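Local coordinates for protein probable succinyl-CoA:3-ketoacid coenzyme A transferase subunit B (Bacillus subtilis, PDB 3CDK) that probably catalyses, as one of two subunit types, the transfer of coenzyme A from succinyl-CoA to a 3-oxo acid, giving a 3-oxoacyl-CoA and succinate, at residues V12-N26 against L34-Q48. Residues are numbered along the deposited sequence; the frame is centred on the assembly and turned at random. Where two conformers were deposited one is given.
Sequences VKRAVQEIKDGMNVN and LVANEIPDGVHVMLQ
Ile19 is inserted among Val35, Ile39, Val43 and Val45, a worked example of how one branched side chain joins a helix-to-strand connection to the segment that follows. From CB its two branches part. CG2 lies anti to the backbone N and meets Val43 CG1 at 3.7 Å, with Val45 CG2 slightly farther off. CG1, set beside the backbone N (chi1 -70°), carries CD1 the other way, to Val35 CG1 at 3.8 Å and to Ile39 CG1, the Ile19 and Ile39 side chains crossing at about a right angle. Val35 in turn slides past Val16, CG1 against CG2, and turns its own CG2 to Ala15 CB.

Beyond Ile19 hydrogen bonds join the apolar packing. Asp21 OD1 takes the backbone N-H of His44 at 2.8 Å from above its carboxylate plane, and Gly22 N donates to His44 O. Parallel strand pairing follows: Val25 N bonds Met46 O at 3.0 Å, and Gln48 N bonds Val25 O at 2.7 Å. Next to this pairing Asn26 ND2 reaches Gln48 OE1 (3.1 Å), the acceptor lying in the Asn26 amide plane; the same nitrogen makes a weak bond to Glu50, the predicted catalytic residue.

Helix 5-16 packs on Val35 through Val12 and Ala15; strand 24-27 runs between parallel neighbours 46-49 and 102-105, with Leu102 also packing on Ile19 and Val25, while strand 53-57 pairs antiparallel with 46-49.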
loop_
_atom_site.group_PDB
_atom_site.type_symbol
_atom_site.label_atom_id
_atom_site.label_comp_id
_atom_site.label_asym_id
_atom_site.label_seq_id
_atom_site.Cartn_x
_atom_site.Cartn_y
_atom_site.Cartn_z
ATOM N N VAL B 12 8.706 -18.104 29.573
ATOM C CA VAL B 12 8.090 -18.596 28.336
ATOM C C VAL B 12 6.727 -19.273 28.582
ATOM O O VAL B 12 5.731 -18.988 27.900
ATOM C CB VAL B 12 9.066 -19.534 27.577
ATOM C CG1 VAL B 12 8.363 -20.338 26.499
ATOM C CG2 VAL B 12 10.195 -18.715 26.966
ATOM N N LYS B 13 6.684 -20.134 29.587
ATOM C CA LYS B 13 5.470 -20.887 29.859
ATOM C C LYS B 13 4.315 -19.949 30.247
ATOM O O LYS B 13 3.155 -20.180 29.872
ATOM C CB LYS B 13 5.718 -21.950 30.930
ATOM C CG LYS B 13 5.135 -23.338 30.596
ATOM C CD LYS B 13 3.671 -23.301 30.064
ATOM C CE LYS B 13 3.212 -24.665 29.496
ATOM N NZ LYS B 13 2.149 -24.554 28.425
ATOM N N ARG B 14 4.630 -18.883 30.973
ATOM C CA ARG B 14 3.615 -17.929 31.348
ATOM C C ARG B 14 3.097 -17.141 30.145
ATOM O O ARG B 14 1.893 -16.865 30.049
ATOM C CB ARG B 14 4.147 -16.990 32.420
ATOM C CG ARG B 14 3.126 -15.956 32.915
ATOM C CD ARG B 14 1.755 -16.551 33.336
ATOM N NE ARG B 14 0.850 -15.466 33.700
ATOM C CZ ARG B 14 0.279 -14.634 32.826
ATOM N NH1 ARG B 14 -0.509 -13.668 33.267
ATOM N NH2 ARG B 14 0.491 -14.750 31.508
ATOM N N ALA B 15 4.002 -16.791 29.234
ATOM C CA ALA B 15 3.636 -16.049 28.025
ATOM C C ALA B 15 2.650 -16.829 27.140
ATOM O O ALA B 15 1.664 -16.260 26.688
ATOM C CB ALA B 15 4.901 -15.635 27.231
ATOM N N VAL B 16 2.903 -18.128 26.925
ATOM C CA VAL B 16 2.017 -18.978 26.108
ATOM C C VAL B 16 0.513 -18.740 26.403
ATOM O O VAL B 16 -0.322 -18.680 25.499
ATOM C CB VAL B 16 2.329 -20.488 26.291
ATOM C CG1 VAL B 16 1.358 -21.320 25.501
ATOM C CG2 VAL B 16 3.701 -20.796 25.832
ATOM N N GLN B 17 0.197 -18.608 27.683
ATOM C CA GLN B 17 -1.150 -18.306 28.146
ATOM C C GLN B 17 -1.771 -17.027 27.588
ATOM O O GLN B 17 -2.945 -16.770 27.821
ATOM C CB GLN B 17 -1.144 -18.215 29.665
ATOM C CG GLN B 17 -0.458 -19.376 30.354
ATOM C CD GLN B 17 -0.523 -19.250 31.854
ATOM O OE1 GLN B 17 -1.334 -18.483 32.391
ATOM N NE2 GLN B 17 0.333 -19.996 32.549
ATOM N N GLU B 18 -0.997 -16.222 26.871
ATOM C CA GLU B 18 -1.551 -15.003 26.309
ATOM C C GLU B 18 -2.205 -15.255 24.941
ATOM O O GLU B 18 -3.054 -14.467 24.479
ATOM C CB GLU B 18 -0.501 -13.893 26.237
ATOM C CG GLU B 18 0.190 -13.550 27.567
ATOM C CD GLU B 18 -0.711 -12.859 28.588
ATOM O OE1 GLU B 18 -1.266 -11.788 28.275
ATOM O OE2 GLU B 18 -0.844 -13.376 29.728
ATOM N N ILE B 19 -1.856 -16.358 24.332
ATOM C CA ILE B 19 -2.419 -16.707 23.051
ATOM C C ILE B 19 -3.797 -17.360 23.200
ATOM O O ILE B 19 -3.918 -18.472 23.677
ATOM C CB ILE B 19 -1.412 -17.605 22.356
ATOM C CG1 ILE B 19 -0.194 -16.758 21.976
ATOM C CG2 ILE B 19 -1.998 -18.202 21.127
ATOM C CD1 ILE B 19 1.048 -17.415 22.280
ATOM N N LYS B 20 -4.845 -16.652 22.825
ATOM C CA LYS B 20 -6.156 -17.243 22.853
ATOM C C LYS B 20 -6.488 -17.689 21.427
ATOM O O LYS B 20 -6.015 -17.097 20.457
ATOM C CB LYS B 20 -7.182 -16.250 23.427
ATOM C CG LYS B 20 -6.600 -15.250 24.435
ATOM C CD LYS B 20 -6.116 -15.911 25.728
ATOM C CE LYS B 20 -6.936 -15.477 26.933
ATOM N NZ LYS B 20 -8.284 -16.180 27.054
ATOM N N ASP B 21 -7.278 -18.754 21.302
ATOM C CA ASP B 21 -7.639 -19.284 19.984
ATOM C C ASP B 21 -8.037 -18.155 19.007
ATOM O O ASP B 21 -8.699 -17.204 19.406
ATOM C CB ASP B 21 -8.776 -20.310 20.115
ATOM C CG ASP B 21 -8.891 -21.225 18.885
ATOM O OD1 ASP B 21 -8.135 -21.037 17.906
ATOM O OD2 ASP B 21 -9.730 -22.153 18.891
ATOM N N GLY B 22 -7.624 -18.265 17.745
ATOM C CA GLY B 22 -8.120 -17.370 16.690
ATOM C C GLY B 22 -7.280 -16.132 16.465
ATOM O O GLY B 22 -7.433 -15.468 15.463
ATOM N N MET B 23 -6.386 -15.831 17.404
ATOM C CA MET B 23 -5.477 -14.680 17.322
ATOM C C MET B 23 -4.527 -14.694 16.128
ATOM O O MET B 23 -4.078 -15.738 15.671
ATOM C CB MET B 23 -4.622 -14.581 18.586
ATOM C CG MET B 23 -5.325 -13.996 19.766
ATOM S SD MET B 23 -4.168 -13.553 21.069
ATOM C CE MET B 23 -5.169 -12.378 22.007
ATOM N N ASN B 24 -4.212 -13.519 15.636
ATOM C CA ASN B 24 -3.048 -13.359 14.812
ATOM C C ASN B 24 -2.046 -12.699 15.765
ATOM O O ASN B 24 -2.406 -11.753 16.512
ATOM C CB ASN B 24 -3.350 -12.499 13.571
ATOM C CG ASN B 24 -4.485 -13.088 12.689
ATOM O OD1 ASN B 24 -4.252 -13.955 11.847
ATOM N ND2 ASN B 24 -5.692 -12.597 12.874
ATOM N N VAL B 25 -0.814 -13.229 15.757
ATOM C CA VAL B 25 0.204 -12.938 16.769
ATOM C C VAL B 25 1.543 -12.712 16.096
ATOM O O VAL B 25 1.891 -13.400 15.143
ATOM C CB VAL B 25 0.395 -14.139 17.763
ATOM C CG1 VAL B 25 1.306 -13.765 18.973
ATOM C CG2 VAL B 25 -0.948 -14.705 18.242
ATOM N N ASN B 26 2.300 -11.763 16.614
ATOM C CA ASN B 26 3.683 -11.582 16.191
ATOM C C ASN B 26 4.583 -11.797 17.377
ATOM O O ASN B 26 4.399 -11.168 18.438
ATOM C CB ASN B 26 3.896 -10.192 15.553
ATOM C CG ASN B 26 5.307 -9.976 15.079
ATOM O OD1 ASN B 26 6.234 -9.889 15.892
ATOM N ND2 ASN B 26 5.493 -9.859 13.750
ATOM N N LEU B 34 10.549 -18.570 21.229
ATOM C CA LEU B 34 10.442 -19.856 21.925
ATOM C C LEU B 34 9.000 -20.249 22.238
ATOM O O LEU B 34 8.650 -21.419 22.172
ATOM C CB LEU B 34 11.320 -19.874 23.183
ATOM C CG LEU B 34 12.708 -20.554 23.097
ATOM C CD1 LEU B 34 13.197 -20.794 21.683
ATOM C CD2 LEU B 34 13.759 -19.781 23.873
ATOM N N VAL B 35 8.166 -19.251 22.508
ATOM C CA VAL B 35 6.756 -19.426 22.875
ATOM C C VAL B 35 5.954 -20.295 21.885
ATOM O O VAL B 35 5.034 -20.993 22.298
ATOM C CB VAL B 35 6.058 -18.025 23.090
ATOM C CG1 VAL B 35 4.601 -18.160 23.516
ATOM C CG2 VAL B 35 6.831 -17.162 24.117
ATOM N N ALA B 36 6.314 -20.257 20.600
ATOM C CA ALA B 36 5.569 -20.957 19.540
ATOM C C ALA B 36 5.501 -22.474 19.699
ATOM O O ALA B 36 4.467 -23.064 19.396
ATOM C CB ALA B 36 6.108 -20.597 18.183
ATOM N N ASN B 37 6.605 -23.074 20.159
ATOM C CA ASN B 37 6.692 -24.509 20.453
ATOM C C ASN B 37 5.582 -24.949 21.373
ATOM O O ASN B 37 4.861 -25.907 21.087
ATOM C CB ASN B 37 8.017 -24.846 21.151
ATOM C CG ASN B 37 9.212 -24.704 20.246
ATOM O OD1 ASN B 37 9.217 -25.206 19.119
ATOM N ND2 ASN B 37 10.246 -24.022 20.737
ATOM N N GLU B 38 5.462 -24.228 22.484
ATOM C CA GLU B 38 4.603 -24.638 23.579
ATOM C C GLU B 38 3.197 -24.034 23.501
ATOM O O GLU B 38 2.516 -23.819 24.504
ATOM C CB GLU B 38 5.314 -24.549 24.953
ATOM C CG GLU B 38 6.390 -25.676 25.204
ATOM C CD GLU B 38 5.820 -27.134 25.366
ATOM O OE1 GLU B 38 4.577 -27.339 25.319
ATOM O OE2 GLU B 38 6.625 -28.093 25.548
ATOM N N ILE B 39 2.751 -23.847 22.268
ATOM C CA ILE B 39 1.349 -23.571 21.997
ATOM C C ILE B 39 0.568 -24.878 21.952
ATOM O O ILE B 39 0.941 -25.785 21.206
ATOM C CB ILE B 39 1.184 -22.804 20.681
ATOM C CG1 ILE B 39 1.584 -21.339 20.884
ATOM C CG2 ILE B 39 -0.239 -22.908 20.176
ATOM C CD1 ILE B 39 1.933 -20.610 19.612
ATOM N N PRO B 40 -0.509 -24.979 22.759
ATOM C CA PRO B 40 -1.260 -26.233 22.877
ATOM C C PRO B 40 -2.244 -26.441 21.724
ATOM O O PRO B 40 -2.756 -25.474 21.148
ATOM C CB PRO B 40 -2.008 -26.090 24.216
ATOM C CG PRO B 40 -1.666 -24.701 24.746
ATOM C CD PRO B 40 -1.083 -23.922 23.611
ATOM N N ASP B 41 -2.505 -27.708 21.416
ATOM C CA ASP B 41 -3.270 -28.101 20.240
ATOM C C ASP B 41 -4.677 -27.540 20.141
ATOM O O ASP B 41 -5.166 -27.311 19.037
ATOM C CB ASP B 41 -3.304 -29.622 20.110
ATOM C CG ASP B 41 -2.115 -30.161 19.330
ATOM O OD1 ASP B 41 -1.260 -29.348 18.907
ATOM O OD2 ASP B 41 -2.049 -31.397 19.129
ATOM N N GLY B 42 -5.335 -27.333 21.279
ATOM C CA GLY B 42 -6.636 -26.658 21.275
ATOM C C GLY B 42 -6.599 -25.335 20.523
ATOM O O GLY B 42 -7.543 -24.985 19.806
ATOM N N VAL B 43 -5.475 -24.632 20.651
ATOM C CA VAL B 43 -5.357 -23.244 20.221
ATOM C C VAL B 43 -4.851 -23.053 18.764
ATOM O O VAL B 43 -3.712 -23.404 18.447
ATOM C CB VAL B 43 -4.503 -22.418 21.250
ATOM C CG1 VAL B 43 -4.439 -20.946 20.848
ATOM C CG2 VAL B 43 -5.065 -22.555 22.675
ATOM N N HIS B 44 -5.708 -22.482 17.905
ATOM C CA HIS B 44 -5.389 -22.227 16.498
ATOM C C HIS B 44 -5.250 -20.742 16.186
ATOM O O HIS B 44 -6.176 -19.922 16.353
ATOM C CB HIS B 44 -6.393 -22.877 15.563
ATOM C CG HIS B 44 -6.450 -24.372 15.694
ATOM N ND1 HIS B 44 -7.568 -25.036 16.172
ATOM C CD2 HIS B 44 -5.519 -25.326 15.440
ATOM C CE1 HIS B 44 -7.329 -26.335 16.179
ATOM N NE2 HIS B 44 -6.095 -26.536 15.743
ATOM N N VAL B 45 -4.065 -20.421 15.701
ATOM C CA VAL B 45 -3.598 -19.083 15.655
ATOM C C VAL B 45 -2.784 -18.934 14.367
ATOM O O VAL B 45 -2.490 -19.936 13.715
ATOM C CB VAL B 45 -2.714 -18.842 16.889
ATOM C CG1 VAL B 45 -1.242 -19.177 16.605
ATOM C CG2 VAL B 45 -2.843 -17.419 17.340
ATOM N N MET B 46 -2.429 -17.709 13.979
ATOM C CA MET B 46 -1.464 -17.564 12.893
ATOM C C MET B 46 -0.350 -16.641 13.322
ATOM O O MET B 46 -0.622 -15.549 13.795
ATOM C CB MET B 46 -2.132 -17.083 11.608
ATOM C CG MET B 46 -3.181 -18.043 11.028
ATOM S SD MET B 46 -2.557 -19.309 9.889
ATOM C CE MET B 46 -2.326 -18.408 8.364
ATOM N N LEU B 47 0.907 -17.078 13.219
ATOM C CA LEU B 47 1.999 -16.174 13.555
ATOM C C LEU B 47 2.427 -15.337 12.336
ATOM O O LEU B 47 2.679 -15.875 11.244
ATOM C CB LEU B 47 3.180 -16.932 14.157
ATOM C CG LEU B 47 3.116 -17.692 15.508
ATOM C CD1 LEU B 47 2.046 -17.184 16.510
ATOM C CD2 LEU B 47 2.993 -19.203 15.308
ATOM N N GLN B 48 2.485 -14.016 12.535
ATOM C CA GLN B 48 2.870 -13.086 11.469
ATOM C C GLN B 48 4.350 -12.808 11.527
ATOM O O GLN B 48 4.904 -12.547 12.590
ATOM C CB GLN B 48 2.075 -11.776 11.531
ATOM C CG GLN B 48 2.094 -10.959 10.249
ATOM C CD GLN B 48 3.037 -9.755 10.315
ATOM O OE1 GLN B 48 3.992 -9.770 11.066
ATOM N NE2 GLN B 48 2.772 -8.723 9.527
#